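Long-range contact in DyP-type peroxidase (PDB 4GS1), which probably uses its haem to reduce hydrogen peroxide while oxidising dyes and other substrates, as DyP-type peroxidases do: residues B[141-153]-B[168-180]. Numbering follows the deposited sequence.
Sequences RPRWCGGDLMLQV and LVAATAPTTTVRW
Over one face of the Trp180 indole lies the Trp144 peptide, Trp144 C 3.5 Å from Trp180 CD1, while the ring edge offers NE1 to Gly146 O at 2.9 Å. That bond is bent, 142° at the hydrogen, partly because the acceptor is tilted from the ring plane; an indole suits the place, being both a flat apolar slab and a single N-H donor. Arg179 has its guanidinium roofed by that of Arg143, NH1 of each 3.5 Å apart and the planes 38° from parallel. At its edge NE donates to Cys145 O (2.8 Å), approaching nearly along the C=O axis. With CG anti to the backbone N (chi1 -175°) and the chain extended to NE, Arg179 lays its CD against Gly147 CA at 3.8 Å. Gly147 itself has a backbone in which a side chain would jam against the preceding carbonyl. Farther along, Leu151 CD1 packs on Leu168 CB (3.7 Å), joining strand 149-155 to helix 158-172 within the ferredoxin-like N-terminal half. Cut back to an alanine, Arg179 would probably leave Cys145 O without this donor, Asp57 without its salt-bridge mate and a gap beside Gly147. The two like charges can lie this close probably because Asp57 and bridging waters offset them: one water links Arg143 NE to Arg179 O, and another accepts from both guanidinium groups, though only weakly from Arg143.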
loop_
_atom_site.group_PDB
_atom_site.type_symbol
_atom_site.label_atom_id
_atom_site.label_comp_id
_atom_site.label_asym_id
_atom_site.label_seq_id
_atom_site.Cartn_x
_atom_site.Cartn_y
_atom_site.Cartn_z
ATOM N N ARG B 141 -16.537 -10.607 8.180
ATOM C CA ARG B 141 -17.423 -9.936 7.217
ATOM C C ARG B 141 -17.614 -10.893 6.053
ATOM O O ARG B 141 -16.640 -11.261 5.402
ATOM C CB ARG B 141 -16.770 -8.657 6.669
ATOM C CG ARG B 141 -16.845 -7.420 7.562
ATOM C CD ARG B 141 -15.988 -7.541 8.796
ATOM N NE ARG B 141 -15.849 -6.258 9.485
ATOM C CZ ARG B 141 -15.823 -6.126 10.807
ATOM N NH1 ARG B 141 -15.939 -7.199 11.580
ATOM N NH2 ARG B 141 -15.694 -4.926 11.357
ATOM N N PRO B 142 -18.867 -11.288 5.761
ATOM C CA PRO B 142 -19.107 -12.298 4.719
ATOM C C PRO B 142 -18.497 -11.991 3.348
ATOM O O PRO B 142 -18.020 -12.909 2.676
ATOM C CB PRO B 142 -20.637 -12.337 4.621
ATOM C CG PRO B 142 -21.097 -11.960 5.989
ATOM C CD PRO B 142 -20.111 -10.917 6.460
ATOM N N ARG B 143 -18.504 -10.722 2.948
ATOM C CA ARG B 143 -17.994 -10.358 1.630
ATOM C C ARG B 143 -16.469 -10.310 1.581
ATOM O O ARG B 143 -15.886 -10.153 0.508
ATOM C CB ARG B 143 -18.602 -9.038 1.158
ATOM C CG ARG B 143 -20.105 -9.131 0.888
ATOM C CD ARG B 143 -20.464 -10.328 -0.014
ATOM N NE ARG B 143 -19.970 -10.198 -1.389
ATOM C CZ ARG B 143 -20.414 -10.913 -2.418
ATOM N NH1 ARG B 143 -21.376 -11.810 -2.241
ATOM N NH2 ARG B 143 -19.911 -10.721 -3.632
ATOM N N TRP B 144 -15.835 -10.454 2.742
ATOM C CA TRP B 144 -14.380 -10.555 2.834
ATOM C C TRP B 144 -13.968 -12.009 3.061
ATOM O O TRP B 144 -12.828 -12.280 3.443
ATOM C CB TRP B 144 -13.846 -9.726 4.006
ATOM C CG TRP B 144 -13.850 -8.253 3.817
ATOM C CD1 TRP B 144 -14.180 -7.560 2.690
ATOM C CD2 TRP B 144 -13.490 -7.279 4.803
ATOM N NE1 TRP B 144 -14.053 -6.198 2.923
ATOM C CE2 TRP B 144 -13.627 -6.007 4.215
ATOM C CE3 TRP B 144 -13.072 -7.364 6.135
ATOM C CZ2 TRP B 144 -13.353 -4.826 4.913
ATOM C CZ3 TRP B 144 -12.788 -6.189 6.827
ATOM C CH2 TRP B 144 -12.937 -4.939 6.216
ATOM N N CYS B 145 -14.895 -12.938 2.838
ATOM C CA CYS B 145 -14.602 -14.355 3.018
ATOM C C CYS B 145 -14.832 -15.167 1.759
ATOM O O CYS B 145 -15.685 -14.830 0.940
ATOM C CB CYS B 145 -15.465 -14.947 4.133
ATOM S SG CYS B 145 -15.141 -14.252 5.753
ATOM N N GLY B 146 -14.081 -16.252 1.615
ATOM C CA GLY B 146 -14.334 -17.193 0.537
ATOM C C GLY B 146 -13.973 -16.722 -0.864
ATOM O O GLY B 146 -13.124 -15.848 -1.054
ATOM N N GLY B 147 -14.606 -17.342 -1.859
ATOM C CA GLY B 147 -14.298 -17.062 -3.248
ATOM C C GLY B 147 -14.205 -18.329 -4.077
ATOM O O GLY B 147 -13.718 -19.353 -3.596
ATOM N N ASP B 148 -14.666 -18.270 -5.321
ATOM C CA ASP B 148 -14.533 -19.413 -6.230
ATOM C C ASP B 148 -13.083 -19.621 -6.680
ATOM O O ASP B 148 -12.647 -20.759 -6.905
ATOM C CB ASP B 148 -15.390 -19.211 -7.485
ATOM C CG ASP B 148 -16.884 -19.223 -7.207
ATOM O OD1 ASP B 148 -17.340 -19.806 -6.195
ATOM O OD2 ASP B 148 -17.618 -18.641 -8.037
ATOM N N LEU B 149 -12.354 -18.517 -6.830
ATOM C CA LEU B 149 -11.018 -18.512 -7.421
ATOM C C LEU B 149 -10.131 -17.489 -6.719
ATOM O O LEU B 149 -10.633 -16.541 -6.112
ATOM C CB LEU B 149 -11.097 -18.151 -8.910
ATOM C CG LEU B 149 -11.834 -19.145 -9.804
ATOM C CD1 LEU B 149 -12.283 -18.475 -11.109
ATOM C CD2 LEU B 149 -10.939 -20.344 -10.085
ATOM N N MET B 150 -8.817 -17.672 -6.834
ATOM C CA MET B 150 -7.860 -16.803 -6.159
ATOM C C MET B 150 -6.635 -16.512 -7.030
ATOM O O MET B 150 -6.128 -17.398 -7.723
ATOM C CB MET B 150 -7.430 -17.465 -4.843
ATOM C CG MET B 150 -6.516 -16.642 -3.972
ATOM S SD MET B 150 -4.774 -16.839 -4.373
ATOM C CE MET B 150 -4.602 -18.618 -4.424
ATOM N N LEU B 151 -6.167 -15.266 -6.997
ATOM C CA LEU B 151 -4.829 -14.939 -7.490
ATOM C C LEU B 151 -4.027 -14.354 -6.320
ATOM O O LEU B 151 -4.530 -13.511 -5.577
ATOM C CB LEU B 151 -4.859 -13.932 -8.644
ATOM C CG LEU B 151 -5.381 -14.419 -9.996
ATOM C CD1 LEU B 151 -5.393 -13.262 -10.994
ATOM C CD2 LEU B 151 -4.511 -15.562 -10.509
ATOM N N GLN B 152 -2.797 -14.830 -6.136
ATOM C CA GLN B 152 -1.842 -14.152 -5.266
ATOM C C GLN B 152 -0.794 -13.590 -6.212
ATOM O O GLN B 152 -0.154 -14.341 -6.947
ATOM C CB GLN B 152 -1.185 -15.114 -4.268
ATOM C CG GLN B 152 -0.116 -14.436 -3.382
ATOM C CD GLN B 152 0.654 -15.404 -2.504
ATOM O OE1 GLN B 152 1.105 -16.468 -2.953
ATOM N NE2 GLN B 152 0.828 -15.034 -1.252
ATOM N N VAL B 153 -0.637 -12.271 -6.221
ATOM C CA VAL B 153 0.350 -11.638 -7.081
ATOM C C VAL B 153 1.370 -10.964 -6.180
ATOM O O VAL B 153 1.001 -10.243 -5.257
ATOM C CB VAL B 153 -0.300 -10.606 -8.027
ATOM C CG1 VAL B 153 0.680 -10.207 -9.129
ATOM C CG2 VAL B 153 -1.586 -11.160 -8.647
ATOM N N LEU B 168 -4.041 -8.975 -15.063
ATOM C CA LEU B 168 -4.669 -10.266 -14.780
ATOM C C LEU B 168 -6.177 -10.165 -14.555
ATOM O O LEU B 168 -6.944 -11.004 -15.045
ATOM C CB LEU B 168 -3.989 -10.946 -13.579
ATOM C CG LEU B 168 -2.586 -11.492 -13.851
ATOM C CD1 LEU B 168 -1.793 -11.630 -12.544
ATOM C CD2 LEU B 168 -2.661 -12.840 -14.550
ATOM N N VAL B 169 -6.610 -9.136 -13.830
ATOM C CA VAL B 169 -8.033 -8.980 -13.534
ATOM C C VAL B 169 -8.815 -8.646 -14.802
ATOM O O VAL B 169 -9.883 -9.203 -15.052
ATOM C CB VAL B 169 -8.260 -7.898 -12.465
ATOM C CG1 VAL B 169 -9.750 -7.619 -12.294
ATOM C CG2 VAL B 169 -7.655 -8.351 -11.145
ATOM N N ALA B 170 -8.259 -7.760 -15.619
ATOM C CA ALA B 170 -8.940 -7.349 -16.843
ATOM C C ALA B 170 -8.991 -8.493 -17.851
ATOM O O ALA B 170 -9.911 -8.553 -18.677
ATOM C CB ALA B 170 -8.258 -6.140 -17.443
ATOM N N ALA B 171 -8.018 -9.401 -17.780
ATOM C CA ALA B 171 -7.916 -10.483 -18.761
ATOM C C ALA B 171 -9.097 -11.449 -18.712
ATOM O O ALA B 171 -9.469 -12.024 -19.737
ATOM C CB ALA B 171 -6.599 -11.239 -18.602
ATOM N N THR B 172 -9.687 -11.625 -17.532
ATOM C CA THR B 172 -10.752 -12.616 -17.367
ATOM C C THR B 172 -12.132 -12.012 -17.143
ATOM O O THR B 172 -13.115 -12.739 -16.973
ATOM C CB THR B 172 -10.436 -13.609 -16.232
ATOM O OG1 THR B 172 -10.156 -12.886 -15.028
ATOM C CG2 THR B 172 -9.224 -14.462 -16.590
ATOM N N ALA B 173 -12.208 -10.685 -17.123
ATOM C CA ALA B 173 -13.505 -10.014 -17.105
ATOM C C ALA B 173 -14.142 -10.232 -18.479
ATOM O O ALA B 173 -13.451 -10.177 -19.487
ATOM C CB ALA B 173 -13.323 -8.525 -16.826
ATOM N N PRO B 174 -15.464 -10.461 -18.536
ATOM C CA PRO B 174 -16.392 -10.442 -17.408
ATOM C C PRO B 174 -16.724 -11.831 -16.888
ATOM O O PRO B 174 -17.651 -11.934 -16.083
ATOM C CB PRO B 174 -17.645 -9.823 -18.028
ATOM C CG PRO B 174 -17.644 -10.384 -19.435
ATOM C CD PRO B 174 -16.181 -10.560 -19.822
ATOM N N THR B 175 -16.014 -12.881 -17.300
ATOM C CA THR B 175 -16.378 -14.189 -16.748
ATOM C C THR B 175 -16.099 -14.293 -15.235
ATOM O O THR B 175 -16.759 -15.060 -14.534
ATOM C CB THR B 175 -15.846 -15.410 -17.558
ATOM O OG1 THR B 175 -14.971 -16.195 -16.747
ATOM C CG2 THR B 175 -15.147 -14.984 -18.831
ATOM N N THR B 176 -15.146 -13.499 -14.746
ATOM C CA THR B 176 -14.854 -13.407 -13.309
ATOM C C THR B 176 -15.206 -12.022 -12.770
ATOM O O THR B 176 -15.177 -11.037 -13.512
ATOM C CB THR B 176 -13.365 -13.667 -12.997
ATOM O OG1 THR B 176 -12.547 -12.767 -13.755
ATOM C CG2 THR B 176 -12.965 -15.100 -13.318
ATOM N N THR B 177 -15.529 -11.958 -11.478
ATOM C CA THR B 177 -15.783 -10.697 -10.781
ATOM C C THR B 177 -14.994 -10.711 -9.476
ATOM O O THR B 177 -14.966 -11.731 -8.789
ATOM C CB THR B 177 -17.272 -10.541 -10.427
ATOM O OG1 THR B 177 -18.074 -10.716 -11.604
ATOM C CG2 THR B 177 -17.528 -9.161 -9.849
ATOM N N VAL B 178 -14.350 -9.600 -9.131
ATOM C CA VAL B 178 -13.650 -9.524 -7.847
ATOM C C VAL B 178 -14.626 -9.603 -6.674
ATOM O O VAL B 178 -15.612 -8.854 -6.619
ATOM C CB VAL B 178 -12.797 -8.244 -7.728
ATOM C CG1 VAL B 178 -12.227 -8.118 -6.327
ATOM C CG2 VAL B 178 -11.649 -8.268 -8.734
ATOM N N ARG B 179 -14.357 -10.517 -5.744
ATOM C CA ARG B 179 -15.160 -10.644 -4.528
ATOM C C ARG B 179 -14.582 -9.804 -3.389
ATOM O O ARG B 179 -15.292 -9.001 -2.770
ATOM C CB ARG B 179 -15.262 -12.116 -4.101
ATOM C CG ARG B 179 -16.170 -12.365 -2.906
ATOM C CD ARG B 179 -16.238 -13.866 -2.559
ATOM N NE ARG B 179 -17.078 -14.098 -1.381
ATOM C CZ ARG B 179 -18.391 -14.304 -1.435
ATOM N NH1 ARG B 179 -19.025 -14.326 -2.608
ATOM N NH2 ARG B 179 -19.076 -14.489 -0.317
ATOM N N TRP B 180 -13.296 -9.991 -3.119
ATOM C CA TRP B 180 -12.576 -9.160 -2.159
ATOM C C TRP B 180 -11.102 -9.150 -2.553
ATOM O O TRP B 180 -10.646 -9.999 -3.314
ATOM C CB TRP B 180 -12.775 -9.630 -0.695
ATOM C CG TRP B 180 -12.312 -11.039 -0.390
ATOM C CD1 TRP B 180 -13.092 -12.177 -0.352
ATOM C CD2 TRP B 180 -10.981 -11.464 -0.079
ATOM N NE1 TRP B 180 -12.315 -13.273 -0.038
ATOM C CE2 TRP B 180 -11.017 -12.860 0.132
ATOM C CE3 TRP B 180 -9.755 -10.792 0.041
ATOM C CZ2 TRP B 180 -9.878 -13.599 0.455
ATOM C CZ3 TRP B 180 -8.617 -11.532 0.363
ATOM C CH2 TRP B 180 -8.688 -12.922 0.561
HETATM O O HOH W 1 -18.947 -15.229 2.681
HETATM O O HOH W 2 -18.501 -8.858 -5.643
HETATM O O HOH W 3 -18.029 -8.787 -2.436
HETATM O O HOH W 4 -21.929 -13.891 -0.230
#